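Local coordinates for protein beta-glucuronidase (uncultured Clostridium sp., PDB 6U7J) that hydrolyses beta-D-glucuronides as a gut microbial glycoside hydrolase, with estrogen glucuronides probably among the conjugates it cleaves to reactivate the hormone, at residues D211-Y216 / M248-D253; E234-V239 / L264-I269. All blocks are in the same frame, centred on the assembly; numbering follows the deposited sequence.

Interaction 1 of 2, residues D211-Y216 / M248-D253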
ATOM      1  N   ASP B 211      27.780 -27.451  41.310  1.00 67.02           N
ATOM      2  CA  ASP B 211      28.706 -26.372  41.612  1.00 63.43           C
ATOM      3  C   ASP B 211      29.310 -25.793  40.339  1.00 59.50           C
ATOM      4  O   ASP B 211      29.517 -26.498  39.348  1.00 63.43           O
ATOM      5  CB  ASP B 211      29.823 -26.847  42.537  1.00 63.80           C
ATOM      6  CG  ASP B 211      29.297 -27.513  43.780  1.00 64.51           C
ATOM      7  OD1 ASP B 211      29.924 -28.499  44.218  1.00 68.54           O
ATOM      8  OD2 ASP B 211      28.256 -27.060  44.305  1.00 65.66           O
ATOM      9  N   GLY B 212      29.607 -24.501  40.388  1.00 56.40           N
ATOM     10  CA  GLY B 212      30.287 -23.821  39.301  1.00 54.14           C
ATOM     11  C   GLY B 212      31.754 -23.596  39.623  1.00 54.07           C
ATOM     12  O   GLY B 212      32.111 -23.311  40.767  1.00 56.27           O
ATOM     13  N   MET B 213      32.598 -23.742  38.605  1.00 52.76           N
ATOM     14  CA  MET B 213      34.025 -23.435  38.699  1.00 56.20           C
ATOM     15  C   MET B 213      34.309 -22.228  37.804  1.00 55.63           C
ATOM     16  O   MET B 213      34.377 -22.357  36.577  1.00 55.26           O
ATOM     17  CB  MET B 213      34.881 -24.635  38.291  1.00 57.93           C
ATOM     18  CG  MET B 213      35.201 -25.656  39.398  1.00 62.32           C
ATOM     19  SD  MET B 213      35.677 -25.015  41.033  1.00 78.25           S
ATOM     20  CE  MET B 213      36.951 -23.831  40.617  1.00 58.28           C
ATOM     21  N   VAL B 214      34.491 -21.061  38.416  1.00 55.43           N
ATOM     22  CA  VAL B 214      34.782 -19.837  37.677  1.00 49.02           C
ATOM     23  C   VAL B 214      36.296 -19.694  37.558  1.00 50.30           C
ATOM     24  O   VAL B 214      36.983 -19.434  38.549  1.00 50.31           O
ATOM     25  CB  VAL B 214      34.166 -18.606  38.350  1.00 47.14           C
ATOM     26  CG1 VAL B 214      34.517 -17.348  37.555  1.00 41.10           C
ATOM     27  CG2 VAL B 214      32.673 -18.764  38.465  1.00 47.72           C
ATOM     28  N   HIS B 215      36.812 -19.879  36.346  1.00 45.06           N
ATOM     29  CA  HIS B 215      38.208 -19.606  36.030  1.00 48.99           C
ATOM     30  C   HIS B 215      38.303 -18.184  35.497  1.00 49.14           C
ATOM     31  O   HIS B 215      37.654 -17.855  34.497  1.00 50.24           O
ATOM     32  CB  HIS B 215      38.748 -20.580  34.980  1.00 50.05           C
ATOM     33  CG  HIS B 215      38.605 -22.025  35.341  1.00 59.09           C
ATOM     34  ND1 HIS B 215      37.394 -22.596  35.673  1.00 60.14           N
ATOM     35  CD2 HIS B 215      39.520 -23.022  35.396  1.00 61.24           C
ATOM     36  CE1 HIS B 215      37.573 -23.880  35.933  1.00 63.69           C
ATOM     37  NE2 HIS B 215      38.853 -24.164  35.769  1.00 62.09           N
ATOM     38  N   TYR B 216      39.107 -17.343  36.142  1.00 47.80           N
ATOM     39  CA  TYR B 216      39.281 -15.976  35.677  1.00 45.71           C
ATOM     40  C   TYR B 216      40.758 -15.641  35.564  1.00 49.58           C
ATOM     41  O   TYR B 216      41.606 -16.249  36.219  1.00 50.65           O
ATOM     42  CB  TYR B 216      38.575 -14.966  36.592  1.00 45.50           C
ATOM     43  CG  TYR B 216      39.224 -14.752  37.938  1.00 47.39           C
ATOM     44  CD1 TYR B 216      40.313 -13.898  38.084  1.00 49.77           C
ATOM     45  CD2 TYR B 216      38.726 -15.377  39.073  1.00 48.31           C
ATOM     46  CE1 TYR B 216      40.906 -13.701  39.319  1.00 49.04           C
ATOM     47  CE2 TYR B 216      39.305 -15.178  40.313  1.00 47.22           C
ATOM     48  CZ  TYR B 216      40.392 -14.341  40.429  1.00 48.08           C
ATOM     49  OH  TYR B 216      40.971 -14.147  41.657  1.00 47.95           O
ATOM     50  N   MET B 248      40.916 -19.842  40.150  1.00 52.27           N
ATOM     51  CA  MET B 248      39.890 -20.829  39.840  1.00 53.15           C
ATOM     52  C   MET B 248      39.104 -21.013  41.136  1.00 55.96           C
ATOM     53  O   MET B 248      39.598 -21.651  42.068  1.00 59.79           O
ATOM     54  CB  MET B 248      40.541 -22.123  39.370  1.00 56.06           C
ATOM     55  CG  MET B 248      39.631 -23.139  38.734  1.00 62.65           C
ATOM     56  SD  MET B 248      40.503 -24.699  38.435  1.00 85.95           S
ATOM     57  CE  MET B 248      39.832 -25.757  39.724  1.00 63.70           C
ATOM     58  N   VAL B 249      37.910 -20.422  41.221  1.00 51.71           N
ATOM     59  CA  VAL B 249      37.167 -20.416  42.477  1.00 53.02           C
ATOM     60  C   VAL B 249      35.790 -21.037  42.283  1.00 57.42           C
ATOM     61  O   VAL B 249      35.247 -21.107  41.175  1.00 58.68           O
ATOM     62  CB  VAL B 249      37.037 -19.006  43.084  1.00 53.49           C
ATOM     63  CG1 VAL B 249      38.418 -18.365  43.254  1.00 55.74           C
ATOM     64  CG2 VAL B 249      36.145 -18.144  42.230  1.00 54.30           C
ATOM     65  N   LEU B 250      35.217 -21.458  43.408  1.00 60.39           N
ATOM     66  CA  LEU B 250      34.026 -22.291  43.469  1.00 54.32           C
ATOM     67  C   LEU B 250      32.778 -21.445  43.690  1.00 57.65           C
ATOM     68  O   LEU B 250      32.786 -20.496  44.480  1.00 55.15           O
ATOM     69  CB  LEU B 250      34.161 -23.305  44.610  1.00 56.18           C
ATOM     70  CG  LEU B 250      33.176 -24.460  44.791  1.00 63.14           C
ATOM     71  CD1 LEU B 250      32.884 -25.156  43.470  1.00 59.07           C
ATOM     72  CD2 LEU B 250      33.735 -25.446  45.818  1.00 69.28           C
ATOM     73  N   VAL B 251      31.704 -21.801  42.992  1.00 53.90           N
ATOM     74  CA  VAL B 251      30.393 -21.195  43.178  1.00 54.07           C
ATOM     75  C   VAL B 251      29.438 -22.351  43.436  1.00 58.41           C
ATOM     76  O   VAL B 251      28.963 -22.999  42.494  1.00 56.83           O
ATOM     77  CB  VAL B 251      29.953 -20.362  41.968  1.00 57.25           C
ATOM     78  CG1 VAL B 251      28.718 -19.532  42.301  1.00 51.99           C
ATOM     79  CG2 VAL B 251      31.089 -19.466  41.512  1.00 50.44           C
ATOM     80  N   LYS B 252      29.175 -22.637  44.706  1.00 60.88           N
ATOM     81  CA  LYS B 252      28.352 -23.788  45.040  1.00 61.74           C
ATOM     82  C   LYS B 252      26.883 -23.453  44.815  1.00 57.30           C
ATOM     83  O   LYS B 252      26.444 -22.319  45.025  1.00 59.82           O
ATOM     84  CB  LYS B 252      28.597 -24.231  46.486  1.00 62.16           C
ATOM     85  CG  LYS B 252      29.791 -25.190  46.658  1.00 66.71           C
ATOM     86  CD  LYS B 252      29.365 -26.563  47.197  1.00 70.78           C
ATOM     87  CE  LYS B 252      30.500 -27.595  47.112  1.00 70.26           C
ATOM     88  NZ  LYS B 252      31.306 -27.727  48.369  1.00 70.18           N
ATOM     89  N   ASP B 253      26.127 -24.453  44.371  1.00 60.91           N
ATOM     90  CA  ASP B 253      24.712 -24.271  44.042  1.00 62.15           C
ATOM     91  C   ASP B 253      24.532 -23.116  43.054  1.00 57.44           C
ATOM     92  O   ASP B 253      23.675 -22.246  43.219  1.00 55.99           O
ATOM     93  CB  ASP B 253      23.876 -24.061  45.311  1.00 58.29           C
ATOM     94  CG  ASP B 253      23.960 -25.250  46.276  1.00 64.50           C
ATOM     95  OD1 ASP B 253      23.904 -25.028  47.507  1.00 59.25           O
ATOM     96  OD2 ASP B 253      24.084 -26.405  45.804  1.00 63.17           O
TER
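M248 lies along H215, and the strand pair is fitted by side-chain shape as much as by its backbone ladder. M248 CG, anti to the backbone N (chi1 -167°), sits over one face of the imidazole, 3.4 Å from the ring centroid in a CH-pi contact, while SD meets the ring obliquely. H215 ND1 donates to M213 O at 3.2 Å; the oxygen lies in the ring plane, which fixes the ring's rotation, but the donor stands above the carbonyl plane and the bond is bent. M213, bent at chi2 (-43°) and chi3, curls back toward M248, and its SD meets L250 CD1 at 3.7 Å. That same methyl fills the hollow beside G212, 3.4 Å from G212 O and against D211 CB. At the end of the ladder the stem of K252 runs beside the D211 carboxylate, and D253 N gives D211 OD2 a weak hydrogen bond.

The opposite face is apolar. V251 pairs with G212, and its CG2 meets V214 CG2 at 3.5 Å; I231, from strand 227-232, touches both V214 and V249. Four backbone bonds join the strands, among them G212 N to V251 O at 2.7 Å and V214 N to V249 O at 2.9 Å. One face packed inward and the other turned outward fits the immunoglobulin-like beta-sandwich domain of family 2 glycosidases.

Interaction 2 of 2, residues E234-V239 / L264-I269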
ATOM      1  N   GLU B 234      23.279 -11.967  41.943  1.00 52.58           N
ATOM      2  CA  GLU B 234      22.438 -10.879  41.460  1.00 53.60           C
ATOM      3  C   GLU B 234      21.911 -10.006  42.585  1.00 55.31           C
ATOM      4  O   GLU B 234      21.568  -8.845  42.338  1.00 58.34           O
ATOM      5  CB  GLU B 234      21.282 -11.439  40.634  1.00 53.99           C
ATOM      6  CG  GLU B 234      21.759 -12.057  39.333  1.00 52.74           C
ATOM      7  CD  GLU B 234      20.645 -12.249  38.319  1.00 53.87           C
ATOM      8  OE1 GLU B 234      19.489 -12.511  38.733  1.00 49.14           O
ATOM      9  OE2 GLU B 234      20.944 -12.152  37.106  1.00 52.13           O
ATOM     10  N   LYS B 235      21.847 -10.527  43.810  1.00 56.76           N
ATOM     11  CA  LYS B 235      21.585  -9.711  44.989  1.00 56.31           C
ATOM     12  C   LYS B 235      22.836  -8.988  45.490  1.00 60.48           C
ATOM     13  O   LYS B 235      22.803  -8.392  46.576  1.00 62.44           O
ATOM     14  CB  LYS B 235      20.994 -10.576  46.112  1.00 61.09           C
ATOM     15  CG  LYS B 235      19.902 -11.549  45.657  1.00 63.23           C
ATOM     16  CD  LYS B 235      20.432 -12.984  45.502  1.00 64.36           C
ATOM     17  CE  LYS B 235      19.768 -13.724  44.322  1.00 66.19           C
ATOM     18  NZ  LYS B 235      20.429 -15.033  43.981  1.00 59.42           N
ATOM     19  N   ASN B 236      23.930  -9.037  44.725  1.00 57.90           N
ATOM     20  CA  ASN B 236      25.217  -8.413  45.028  1.00 57.71           C
ATOM     21  C   ASN B 236      25.913  -9.023  46.237  1.00 57.60           C
ATOM     22  O   ASN B 236      26.942  -8.497  46.680  1.00 56.35           O
ATOM     23  CB  ASN B 236      25.087  -6.899  45.230  1.00 54.39           C
ATOM     24  CG  ASN B 236      26.239  -6.129  44.609  1.00 58.65           C
ATOM     25  OD1 ASN B 236      26.391  -6.092  43.385  1.00 57.19           O
ATOM     26  ND2 ASN B 236      27.055  -5.502  45.451  1.00 63.68           N
ATOM     27  N   GLN B 237      25.401 -10.118  46.785  1.00 54.81           N
ATOM     28  CA  GLN B 237      26.105 -10.767  47.882  1.00 55.29           C
ATOM     29  C   GLN B 237      27.350 -11.482  47.367  1.00 54.53           C
ATOM     30  O   GLN B 237      27.339 -12.095  46.293  1.00 51.10           O
ATOM     31  CB  GLN B 237      25.179 -11.745  48.604  1.00 55.86           C
ATOM     32  CG  GLN B 237      23.901 -11.110  49.162  1.00 62.31           C
ATOM     33  CD  GLN B 237      22.964 -12.132  49.810  1.00 72.44           C
ATOM     34  OE1 GLN B 237      21.745 -12.111  49.591  1.00 70.32           O
ATOM     35  NE2 GLN B 237      23.533 -13.030  50.621  1.00 69.00           N
ATOM     36  N   VAL B 238      28.440 -11.391  48.129  1.00 52.15           N
ATOM     37  CA  VAL B 238      29.679 -12.037  47.708  1.00 50.59           C
ATOM     38  C   VAL B 238      29.554 -13.541  47.896  1.00 51.01           C
ATOM     39  O   VAL B 238      28.933 -14.022  48.854  1.00 54.28           O
ATOM     40  CB  VAL B 238      30.878 -11.451  48.481  1.00 50.86           C
ATOM     41  CG1 VAL B 238      32.139 -12.274  48.234  1.00 46.77           C
ATOM     42  CG2 VAL B 238      31.099 -10.007  48.058  1.00 53.02           C
ATOM     43  N   VAL B 239      30.151 -14.288  46.977  1.00 49.58           N
ATOM     44  CA  VAL B 239      29.845 -15.700  46.782  1.00 50.49           C
ATOM     45  C   VAL B 239      31.171 -16.432  46.610  1.00 50.31           C
ATOM     46  O   VAL B 239      31.247 -17.656  46.752  1.00 53.36           O
ATOM     47  CB  VAL B 239      28.876 -15.846  45.584  1.00 52.58           C
ATOM     48  CG1 VAL B 239      28.993 -17.179  44.878  1.00 49.83           C
ATOM     49  CG2 VAL B 239      27.441 -15.632  46.049  1.00 50.88           C
ATOM     50  N   LEU B 264      23.170 -13.725  35.888  1.00 36.76           N
ATOM     51  CA  LEU B 264      24.491 -13.142  35.676  1.00 40.19           C
ATOM     52  C   LEU B 264      25.157 -12.871  37.012  1.00 40.69           C
ATOM     53  O   LEU B 264      24.649 -12.077  37.809  1.00 42.78           O
ATOM     54  CB  LEU B 264      24.412 -11.848  34.857  1.00 38.58           C
ATOM     55  CG  LEU B 264      23.833 -12.012  33.448  1.00 40.74           C
ATOM     56  CD1 LEU B 264      23.663 -10.651  32.759  1.00 37.14           C
ATOM     57  CD2 LEU B 264      24.713 -12.950  32.627  1.00 36.04           C
ATOM     58  N   TYR B 265      26.289 -13.527  37.253  1.00 38.91           N
ATOM     59  CA  TYR B 265      27.168 -13.131  38.342  1.00 44.28           C
ATOM     60  C   TYR B 265      27.992 -11.922  37.911  1.00 43.61           C
ATOM     61  O   TYR B 265      28.017 -11.545  36.741  1.00 43.21           O
ATOM     62  CB  TYR B 265      28.086 -14.285  38.751  1.00 40.13           C
ATOM     63  CG  TYR B 265      27.352 -15.438  39.388  1.00 44.51           C
ATOM     64  CD1 TYR B 265      26.770 -16.430  38.604  1.00 43.55           C
ATOM     65  CD2 TYR B 265      27.227 -15.537  40.776  1.00 46.05           C
ATOM     66  CE1 TYR B 265      26.083 -17.489  39.180  1.00 43.82           C
ATOM     67  CE2 TYR B 265      26.533 -16.596  41.360  1.00 43.34           C
ATOM     68  CZ  TYR B 265      25.971 -17.571  40.550  1.00 43.68           C
ATOM     69  OH  TYR B 265      25.283 -18.633  41.097  1.00 44.48           O
ATOM     70  N   LYS B 266      28.672 -11.300  38.868  1.00 46.39           N
ATOM     71  CA  LYS B 266      29.558 -10.185  38.566  1.00 44.10           C
ATOM     72  C   LYS B 266      30.944 -10.486  39.110  1.00 43.11           C
ATOM     73  O   LYS B 266      31.088 -10.824  40.290  1.00 45.50           O
ATOM     74  CB  LYS B 266      29.026  -8.866  39.142  1.00 47.15           C
ATOM     75  CG  LYS B 266      27.551  -8.605  38.870  1.00 52.81           C
ATOM     76  CD  LYS B 266      26.806  -8.408  40.180  1.00 55.86           C
ATOM     77  CE  LYS B 266      25.309  -8.246  39.977  1.00 58.80           C
ATOM     78  NZ  LYS B 266      24.805  -8.998  38.777  1.00 61.28           N
ATOM     79  N   LEU B 267      31.950 -10.398  38.238  1.00 42.89           N
ATOM     80  CA  LEU B 267      33.353 -10.376  38.648  1.00 42.53           C
ATOM     81  C   LEU B 267      33.681  -8.945  39.061  1.00 41.37           C
ATOM     82  O   LEU B 267      33.822  -8.062  38.216  1.00 40.87           O
ATOM     83  CB  LEU B 267      34.259 -10.861  37.520  1.00 38.64           C
ATOM     84  CG  LEU B 267      35.665 -11.321  37.947  1.00 46.22           C
ATOM     85  CD1 LEU B 267      35.587 -12.465  38.962  1.00 41.69           C
ATOM     86  CD2 LEU B 267      36.538 -11.732  36.755  1.00 38.98           C
ATOM     87  N   ASP B 268      33.782  -8.713  40.370  1.00 41.42           N
ATOM     88  CA  ASP B 268      33.931  -7.383  40.951  1.00 39.57           C
ATOM     89  C   ASP B 268      35.362  -7.235  41.451  1.00 47.02           C
ATOM     90  O   ASP B 268      35.771  -7.935  42.388  1.00 42.82           O
ATOM     91  CB  ASP B 268      32.920  -7.193  42.080  1.00 39.57           C
ATOM     92  CG  ASP B 268      32.792  -5.746  42.548  1.00 45.13           C
ATOM     93  OD1 ASP B 268      33.027  -4.796  41.760  1.00 38.69           O
ATOM     94  OD2 ASP B 268      32.425  -5.569  43.733  1.00 48.06           O
ATOM     95  N   ILE B 269      36.114  -6.324  40.831  1.00 37.23           N
ATOM     96  CA  ILE B 269      37.566  -6.280  40.937  1.00 38.91           C
ATOM     97  C   ILE B 269      37.999  -4.919  41.466  1.00 45.60           C
ATOM     98  O   ILE B 269      37.577  -3.877  40.942  1.00 42.98           O
ATOM     99  CB  ILE B 269      38.229  -6.554  39.577  1.00 42.19           C
ATOM    100  CG1 ILE B 269      37.679  -7.843  38.966  1.00 39.53           C
ATOM    101  CG2 ILE B 269      39.743  -6.590  39.705  1.00 38.67           C
ATOM    102  CD1 ILE B 269      38.112  -8.080  37.523  1.00 35.59           C
TER
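E234 and L264 illustrate how a turn can be fastened to the start of a strand through one carboxylate. The polar part of the contact is this bond: L264 N donates to E234 OE2 at 3.0 Å with an N-H...O angle of 160°, meeting the oxygen from above the carboxylate plane. E234 is extended beyond CG, which itself lies 3.3 Å from L264 O, and this brings the carboxylate to the start of strand 265-271.

The lysine makes looser contacts. K266, bent at chi2 (123°), folds its ammonium back to L264 O of its own segment in a weak bond of 3.2 Å, and E234 OE2 stays 5.3 Å from K266 NZ, too far for a salt bridge. The lysine stem passes N236 at about a right angle, with N236 OD1 4.0 Å from K266 CD.

The apolar part is slight: V239 CG1 approaches the Y265 ring obliquely, 4.3 Å from CE2, while the phenol OH is bound by Q255 N.

Strand 227-232 lies between strands 238-242 and 265-271 in a four-stranded antiparallel sheet, so the contact links the turn leading into an edge strand with a strand two places away.

Followed from the N terminus, the chain runs through segment 211-216, then 234-239, 248-253 and 264-269. The segments therefore alternate, and the two contacts cross: interaction 1 closes a loop that contains the first segment of interaction 2, and interaction 2 closes one that contains the second segment of interaction 1. The first pairs neighbouring strands of the three-stranded sheet; the second joins parts of the four-stranded one. The chain itself passes from strand 238-242 to 246-251 in the other sheet and back to 265-271. Side chains pack the sheets together, V251 CG1 on V239 CG1 at 3.5 Å and Y216 CB on L267 CD2 at 3.8 Å, with the contact centres about 12 Å apart.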